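Local coordinates for protein hypoxanthine-guanine-xanthine phosphoribosyltransferase (Tritrichomonas foetus, PDB 1HGX) that catalyses transfer of the phosphoribosyl group of 5-phospho-alpha-D-ribose 1-diphosphate to hypoxanthine, guanine or xanthine, salvaging host purines as IMP, GMP and XMP, at residues D19-I24 and Y53-K58; T32-D37 and S125-T130. All coordinates share one frame; numbering follows the deposited sequence.

Contact 1 (D19-I24 and Y53-K58)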
loop_
_atom_site.group_PDB
_atom_site.type_symbol
_atom_site.label_atom_id
_atom_site.label_comp_id
_atom_site.label_asym_id
_atom_site.label_seq_id
_atom_site.Cartn_x
_atom_site.Cartn_y
_atom_site.Cartn_z
ATOM N N ASP A 19 3.845 10.459 -17.213
ATOM C CA ASP A 19 5.206 10.774 -16.771
ATOM C C ASP A 19 5.582 9.900 -15.584
ATOM O O ASP A 19 6.685 9.380 -15.511
ATOM C CB ASP A 19 5.323 12.238 -16.336
ATOM C CG ASP A 19 4.960 13.219 -17.441
ATOM O OD1 ASP A 19 5.228 12.922 -18.624
ATOM O OD2 ASP A 19 4.411 14.293 -17.114
ATOM N N ILE A 20 4.661 9.789 -14.639
ATOM C CA ILE A 20 4.852 9.005 -13.422
ATOM C C ILE A 20 5.122 7.548 -13.753
ATOM O O ILE A 20 6.133 6.995 -13.334
ATOM C CB ILE A 20 3.600 9.130 -12.506
ATOM C CG1 ILE A 20 3.509 10.558 -11.948
ATOM C CG2 ILE A 20 3.623 8.087 -11.387
ATOM C CD1 ILE A 20 2.158 10.895 -11.350
ATOM N N GLN A 21 4.251 6.952 -14.562
ATOM C CA GLN A 21 4.390 5.551 -14.935
ATOM C C GLN A 21 5.668 5.237 -15.715
ATOM O O GLN A 21 6.259 4.167 -15.553
ATOM C CB GLN A 21 3.134 5.081 -15.669
ATOM C CG GLN A 21 1.892 5.107 -14.771
ATOM C CD GLN A 21 2.112 4.383 -13.437
ATOM O OE1 GLN A 21 2.687 3.282 -13.395
ATOM N NE2 GLN A 21 1.659 4.990 -12.352
ATOM N N LYS A 22 6.104 6.176 -16.545
ATOM C CA LYS A 22 7.331 5.999 -17.299
ATOM C C LYS A 22 8.506 5.989 -16.307
ATOM O O LYS A 22 9.387 5.122 -16.368
ATOM C CB LYS A 22 7.480 7.148 -18.291
ATOM C CG LYS A 22 8.790 7.191 -19.035
ATOM C CD LYS A 22 8.764 8.325 -20.039
ATOM C CE LYS A 22 10.070 8.435 -20.786
ATOM N NZ LYS A 22 11.163 8.894 -19.895
ATOM N N ARG A 23 8.503 6.936 -15.377
ATOM C CA ARG A 23 9.570 7.031 -14.385
ATOM C C ARG A 23 9.645 5.775 -13.511
ATOM O O ARG A 23 10.727 5.279 -13.192
ATOM C CB ARG A 23 9.356 8.257 -13.494
ATOM C CG ARG A 23 10.537 8.553 -12.584
ATOM C CD ARG A 23 11.753 8.959 -13.404
ATOM N NE ARG A 23 12.941 9.094 -12.573
ATOM C CZ ARG A 23 14.066 8.419 -12.760
ATOM N NH1 ARG A 23 14.169 7.555 -13.760
ATOM N NH2 ARG A 23 15.078 8.585 -11.922
ATOM N N ILE A 24 8.485 5.283 -13.100
ATOM C CA ILE A 24 8.420 4.086 -12.278
ATOM C C ILE A 24 9.024 2.889 -13.010
ATOM O O ILE A 24 9.742 2.094 -12.405
ATOM C CB ILE A 24 6.966 3.803 -11.841
ATOM C CG1 ILE A 24 6.570 4.801 -10.752
ATOM C CG2 ILE A 24 6.808 2.358 -11.340
ATOM C CD1 ILE A 24 5.200 4.579 -10.211
ATOM N N TYR A 53 4.915 2.992 -3.964
ATOM C CA TYR A 53 5.414 1.687 -3.516
ATOM C C TYR A 53 4.750 0.517 -4.238
ATOM O O TYR A 53 5.440 -0.346 -4.798
ATOM C CB TYR A 53 5.212 1.544 -2.005
ATOM C CG TYR A 53 5.748 0.262 -1.391
ATOM C CD1 TYR A 53 7.106 0.117 -1.104
ATOM C CD2 TYR A 53 4.885 -0.776 -1.025
ATOM C CE1 TYR A 53 7.593 -1.025 -0.455
ATOM C CE2 TYR A 53 5.364 -1.922 -0.375
ATOM C CZ TYR A 53 6.716 -2.036 -0.093
ATOM O OH TYR A 53 7.188 -3.157 0.563
ATOM N N THR A 54 3.422 0.468 -4.223
ATOM C CA THR A 54 2.732 -0.625 -4.893
ATOM C C THR A 54 2.964 -0.608 -6.405
ATOM O O THR A 54 3.066 -1.668 -7.025
ATOM C CB THR A 54 1.232 -0.621 -4.587
ATOM O OG1 THR A 54 0.664 0.611 -5.030
ATOM C CG2 THR A 54 0.997 -0.783 -3.086
ATOM N N ASP A 55 3.054 0.579 -7.001
ATOM C CA ASP A 55 3.294 0.667 -8.445
ATOM C C ASP A 55 4.664 0.116 -8.810
ATOM O O ASP A 55 4.817 -0.549 -9.841
ATOM C CB ASP A 55 3.131 2.099 -8.955
ATOM C CG ASP A 55 1.675 2.450 -9.254
ATOM O OD1 ASP A 55 0.822 1.536 -9.283
ATOM O OD2 ASP A 55 1.375 3.642 -9.460
ATOM N N LEU A 56 5.646 0.363 -7.946
ATOM C CA LEU A 56 7.000 -0.135 -8.146
ATOM C C LEU A 56 7.002 -1.654 -8.048
ATOM O O LEU A 56 7.584 -2.337 -8.903
ATOM C CB LEU A 56 7.955 0.400 -7.074
ATOM C CG LEU A 56 8.702 1.720 -7.252
ATOM C CD1 LEU A 56 9.565 1.914 -6.014
ATOM C CD2 LEU A 56 9.582 1.716 -8.511
ATOM N N LEU A 57 6.386 -2.173 -6.985
ATOM C CA LEU A 57 6.325 -3.614 -6.748
ATOM C C LEU A 57 5.659 -4.386 -7.886
ATOM O O LEU A 57 5.953 -5.560 -8.093
ATOM C CB LEU A 57 5.639 -3.920 -5.417
ATOM C CG LEU A 57 6.544 -4.153 -4.198
ATOM C CD1 LEU A 57 7.591 -3.065 -4.046
ATOM C CD2 LEU A 57 5.685 -4.260 -2.954
ATOM N N LYS A 58 4.778 -3.727 -8.632
ATOM C CA LYS A 58 4.113 -4.373 -9.760
ATOM C C LYS A 58 5.100 -4.601 -10.905
ATOM O O LYS A 58 4.803 -5.317 -11.860
ATOM C CB LYS A 58 2.939 -3.532 -10.253
ATOM C CG LYS A 58 1.765 -3.541 -9.323
ATOM C CD LYS A 58 0.760 -2.512 -9.750
ATOM C CE LYS A 58 -0.384 -2.439 -8.764
ATOM N NZ LYS A 58 -1.210 -1.239 -9.045
#

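Contact 2 (T32-D37 and S125-T130)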
loop_
_atom_site.group_PDB
_atom_site.type_symbol
_atom_site.label_atom_id
_atom_site.label_comp_id
_atom_site.label_asym_id
_atom_site.label_seq_id
_atom_site.Cartn_x
_atom_site.Cartn_y
_atom_site.Cartn_z
ATOM N N THR A 32 16.074 -3.419 -10.086
ATOM C CA THR A 32 16.289 -4.828 -10.426
ATOM C C THR A 32 17.779 -5.148 -10.584
ATOM O O THR A 32 18.265 -6.187 -10.132
ATOM C CB THR A 32 15.541 -5.187 -11.720
ATOM O OG1 THR A 32 14.140 -4.958 -11.532
ATOM C CG2 THR A 32 15.763 -6.648 -12.075
ATOM N N GLU A 33 18.495 -4.218 -11.200
ATOM C CA GLU A 33 19.921 -4.335 -11.430
ATOM C C GLU A 33 20.632 -4.710 -10.122
ATOM O O GLU A 33 21.364 -5.695 -10.054
ATOM C CB GLU A 33 20.436 -2.981 -11.918
ATOM C CG GLU A 33 21.629 -3.036 -12.838
ATOM C CD GLU A 33 21.242 -3.237 -14.294
ATOM O OE1 GLU A 33 20.078 -2.941 -14.656
ATOM O OE2 GLU A 33 22.110 -3.679 -15.080
ATOM N N PHE A 34 20.329 -3.975 -9.060
ATOM C CA PHE A 34 20.965 -4.192 -7.768
ATOM C C PHE A 34 20.311 -5.209 -6.835
ATOM O O PHE A 34 21.005 -6.001 -6.195
ATOM C CB PHE A 34 21.097 -2.840 -7.047
ATOM C CG PHE A 34 21.880 -2.897 -5.765
ATOM C CD1 PHE A 34 23.269 -2.930 -5.781
ATOM C CD2 PHE A 34 21.226 -2.904 -4.540
ATOM C CE1 PHE A 34 23.996 -2.973 -4.599
ATOM C CE2 PHE A 34 21.948 -2.946 -3.347
ATOM C CZ PHE A 34 23.335 -2.980 -3.378
ATOM N N TYR A 35 18.984 -5.226 -6.800
ATOM C CA TYR A 35 18.250 -6.088 -5.869
ATOM C C TYR A 35 17.752 -7.463 -6.301
ATOM O O TYR A 35 17.282 -8.242 -5.466
ATOM C CB TYR A 35 17.059 -5.303 -5.303
ATOM C CG TYR A 35 17.458 -4.126 -4.447
ATOM C CD1 TYR A 35 17.974 -4.320 -3.168
ATOM C CD2 TYR A 35 17.328 -2.821 -4.917
ATOM C CE1 TYR A 35 18.350 -3.246 -2.374
ATOM C CE2 TYR A 35 17.706 -1.734 -4.135
ATOM C CZ TYR A 35 18.217 -1.955 -2.861
ATOM O OH TYR A 35 18.599 -0.886 -2.084
ATOM N N GLU A 36 17.873 -7.776 -7.579
ATOM C CA GLU A 36 17.373 -9.033 -8.110
ATOM C C GLU A 36 17.715 -10.305 -7.315
ATOM O O GLU A 36 16.835 -11.113 -7.010
ATOM C CB GLU A 36 17.838 -9.165 -9.554
ATOM C CG GLU A 36 17.171 -10.254 -10.345
ATOM C CD GLU A 36 17.505 -10.152 -11.815
ATOM O OE1 GLU A 36 18.653 -9.778 -12.146
ATOM O OE2 GLU A 36 16.612 -10.424 -12.642
ATOM N N ASP A 37 18.977 -10.476 -6.955
ATOM C CA ASP A 37 19.373 -11.679 -6.232
ATOM C C ASP A 37 19.622 -11.420 -4.754
ATOM O O ASP A 37 20.197 -12.251 -4.065
ATOM C CB ASP A 37 20.623 -12.282 -6.886
ATOM C CG ASP A 37 21.843 -11.369 -6.792
ATOM O OD1 ASP A 37 21.695 -10.127 -6.879
ATOM O OD2 ASP A 37 22.964 -11.904 -6.637
ATOM N N SER A 125 22.993 -3.658 3.755
ATOM C CA SER A 125 23.080 -2.446 2.963
ATOM C C SER A 125 21.808 -1.674 3.231
ATOM O O SER A 125 20.793 -2.250 3.606
ATOM C CB SER A 125 23.259 -2.741 1.465
ATOM O OG SER A 125 22.175 -3.477 0.924
ATOM N N LEU A 126 21.864 -0.368 3.037
ATOM C CA LEU A 126 20.725 0.478 3.303
ATOM C C LEU A 126 20.737 1.620 2.285
ATOM O O LEU A 126 21.710 2.371 2.199
ATOM C CB LEU A 126 20.831 1.007 4.734
ATOM C CG LEU A 126 19.818 2.030 5.247
ATOM C CD1 LEU A 126 18.397 1.517 5.085
ATOM C CD2 LEU A 126 20.118 2.333 6.703
ATOM N N LYS A 127 19.687 1.676 1.466
ATOM C CA LYS A 127 19.538 2.691 0.433
ATOM C C LYS A 127 18.167 3.346 0.495
ATOM O O LYS A 127 17.224 2.810 1.090
ATOM C CB LYS A 127 19.758 2.089 -0.952
ATOM C CG LYS A 127 21.178 1.650 -1.200
ATOM C CD LYS A 127 21.368 1.162 -2.614
ATOM C CE LYS A 127 22.808 0.764 -2.832
ATOM N NZ LYS A 127 23.076 0.279 -4.214
ATOM N N VAL A 128 18.059 4.501 -0.145
ATOM C CA VAL A 128 16.830 5.276 -0.146
ATOM C C VAL A 128 16.318 5.502 -1.551
ATOM O O VAL A 128 17.093 5.824 -2.457
ATOM C CB VAL A 128 17.053 6.676 0.526
ATOM C CG1 VAL A 128 15.800 7.565 0.389
ATOM C CG2 VAL A 128 17.383 6.499 1.989
ATOM N N CYS A 129 15.012 5.320 -1.712
ATOM C CA CYS A 129 14.319 5.537 -2.973
ATOM C C CYS A 129 13.153 6.481 -2.666
ATOM O O CYS A 129 12.241 6.133 -1.919
ATOM C CB CYS A 129 13.785 4.214 -3.535
ATOM S SG CYS A 129 12.792 4.420 -5.037
ATOM N N THR A 130 13.197 7.687 -3.212
ATOM C CA THR A 130 12.128 8.646 -2.967
ATOM C C THR A 130 11.424 9.027 -4.274
ATOM O O THR A 130 12.050 9.096 -5.339
ATOM C CB THR A 130 12.664 9.903 -2.217
ATOM O OG1 THR A 130 11.559 10.691 -1.749
ATOM C CG2 THR A 130 13.570 10.756 -3.110
HETATM O O HOH W 1 20.133 -1.790 -0.025
#

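Contact 1 (D19-I24 and Y53-K58)
With CG anti to the carbonyl carbon (chi1 -65°) and the chain bent at chi2, Gln21 brings its amide round from helix 17-35 toward helix 50-57, where Asp55, its CG beside the backbone N, holds its carboxylate out to meet it. Gln21 NE2 donates to Asp55 OD2 over 3.2 Å in a nearly straight bond (163° at the hydrogen). The acceptor lies close to the amide plane, and the donor reaches OD2 from above the carboxylate. The two flat groups stand almost perpendicular. NE2 is also bonded to Gln17 OE1, one turn back on the same helix, and OD2 to the hydroxyl of Tyr160, so each end of the link has a second anchor.

Next to this polar pair the contact is apolar. Ile24 turns its CD1 onto the CB of Asp55, 3.5 Å away, while its CG2 lies 4.0 Å from CD2 of Leu56, which also rests near the carbonyl O of Ile24. The short helical segments cross at -52° with 10.4 Å between their axes, two neighbouring helices on one side of the central sheet of the type I phosphoribosyltransferase fold. Leu56 also packs on Leu27 and Leu31, farther along helix 17-35.

The other carboxylate oxygen, Asp55 OD1, faces the second subunit: it forms a salt bridge with Lys58 NZ of that subunit and another with NZ of Lys58 in its own chain, 3.4 Å from OD1, whose hydrogen bond is weak. These lysines probably favour the ionised carboxylate.

Contact 2 (T32-D37 and S125-T130)
Where helix 17-35 runs out against the parallel part of the central sheet, Phe34 and Tyr35 near its end meet Ser125 and Lys127 on strand 125-130, a helix-on-sheet contact of the phosphoribosyltransferase fold. Lys127 rises from the strand with its chain extended beyond CG, and the ring of Phe34 comes from the opposite direction. The ammonium group therefore sits squarely over one ring face: NZ is 3.3 Å from the centroid of the Phe34 ring and only 8° off the normal, a cation-pi contact. CE of Lys127 adds a more slanting CH-pi contact over the same face, 4.1 Å from that centroid. Phe34 has a second cation-pi partner in Lys38.

Tyr35 reaches the strand with its phenol end. Its OH makes van der Waals contact with CB of Lys127 at 3.4 Å and is 3.5 Å from CD of the same lysine, the two side chains crossing at a slant. In the plane of the tyrosine ring, at its edge, a water is hydrogen-bonded to Tyr35 OH (2.7 Å) and to Ser125 OG (2.8 Å), bridging helix and strand; Ser125 OG is also bonded to His97 ND1. CD2 of Phe34 lies over the centre of one face of the Tyr35 ring.

Across this pairing no direct hydrogen bond forms, and the Phe34 ring face probably offsets part of the cost of packing the lysine's ammonium group there.

In the fold
Helix 17-35 takes part in both contacts: its early turns meet helix 50-57 in contact 1, and its last turn meets strand 125-130 in contact 2. Their centres lie about 15 Å apart, and they touch directly where CD1 of Leu56 packs 4.2 Å from SG of Cys129. Contact 1 borders the dimer interface, whereas no other chain touches contact 2. Neither holds a residue of the GMP pocket, and both stand back from it: the side chain of Leu56 is about 10 Å from that of Glu102, and the side chain of Lys127 about 11 Å from that of Ile105, both residues of the GMP-binding stretch 102-110.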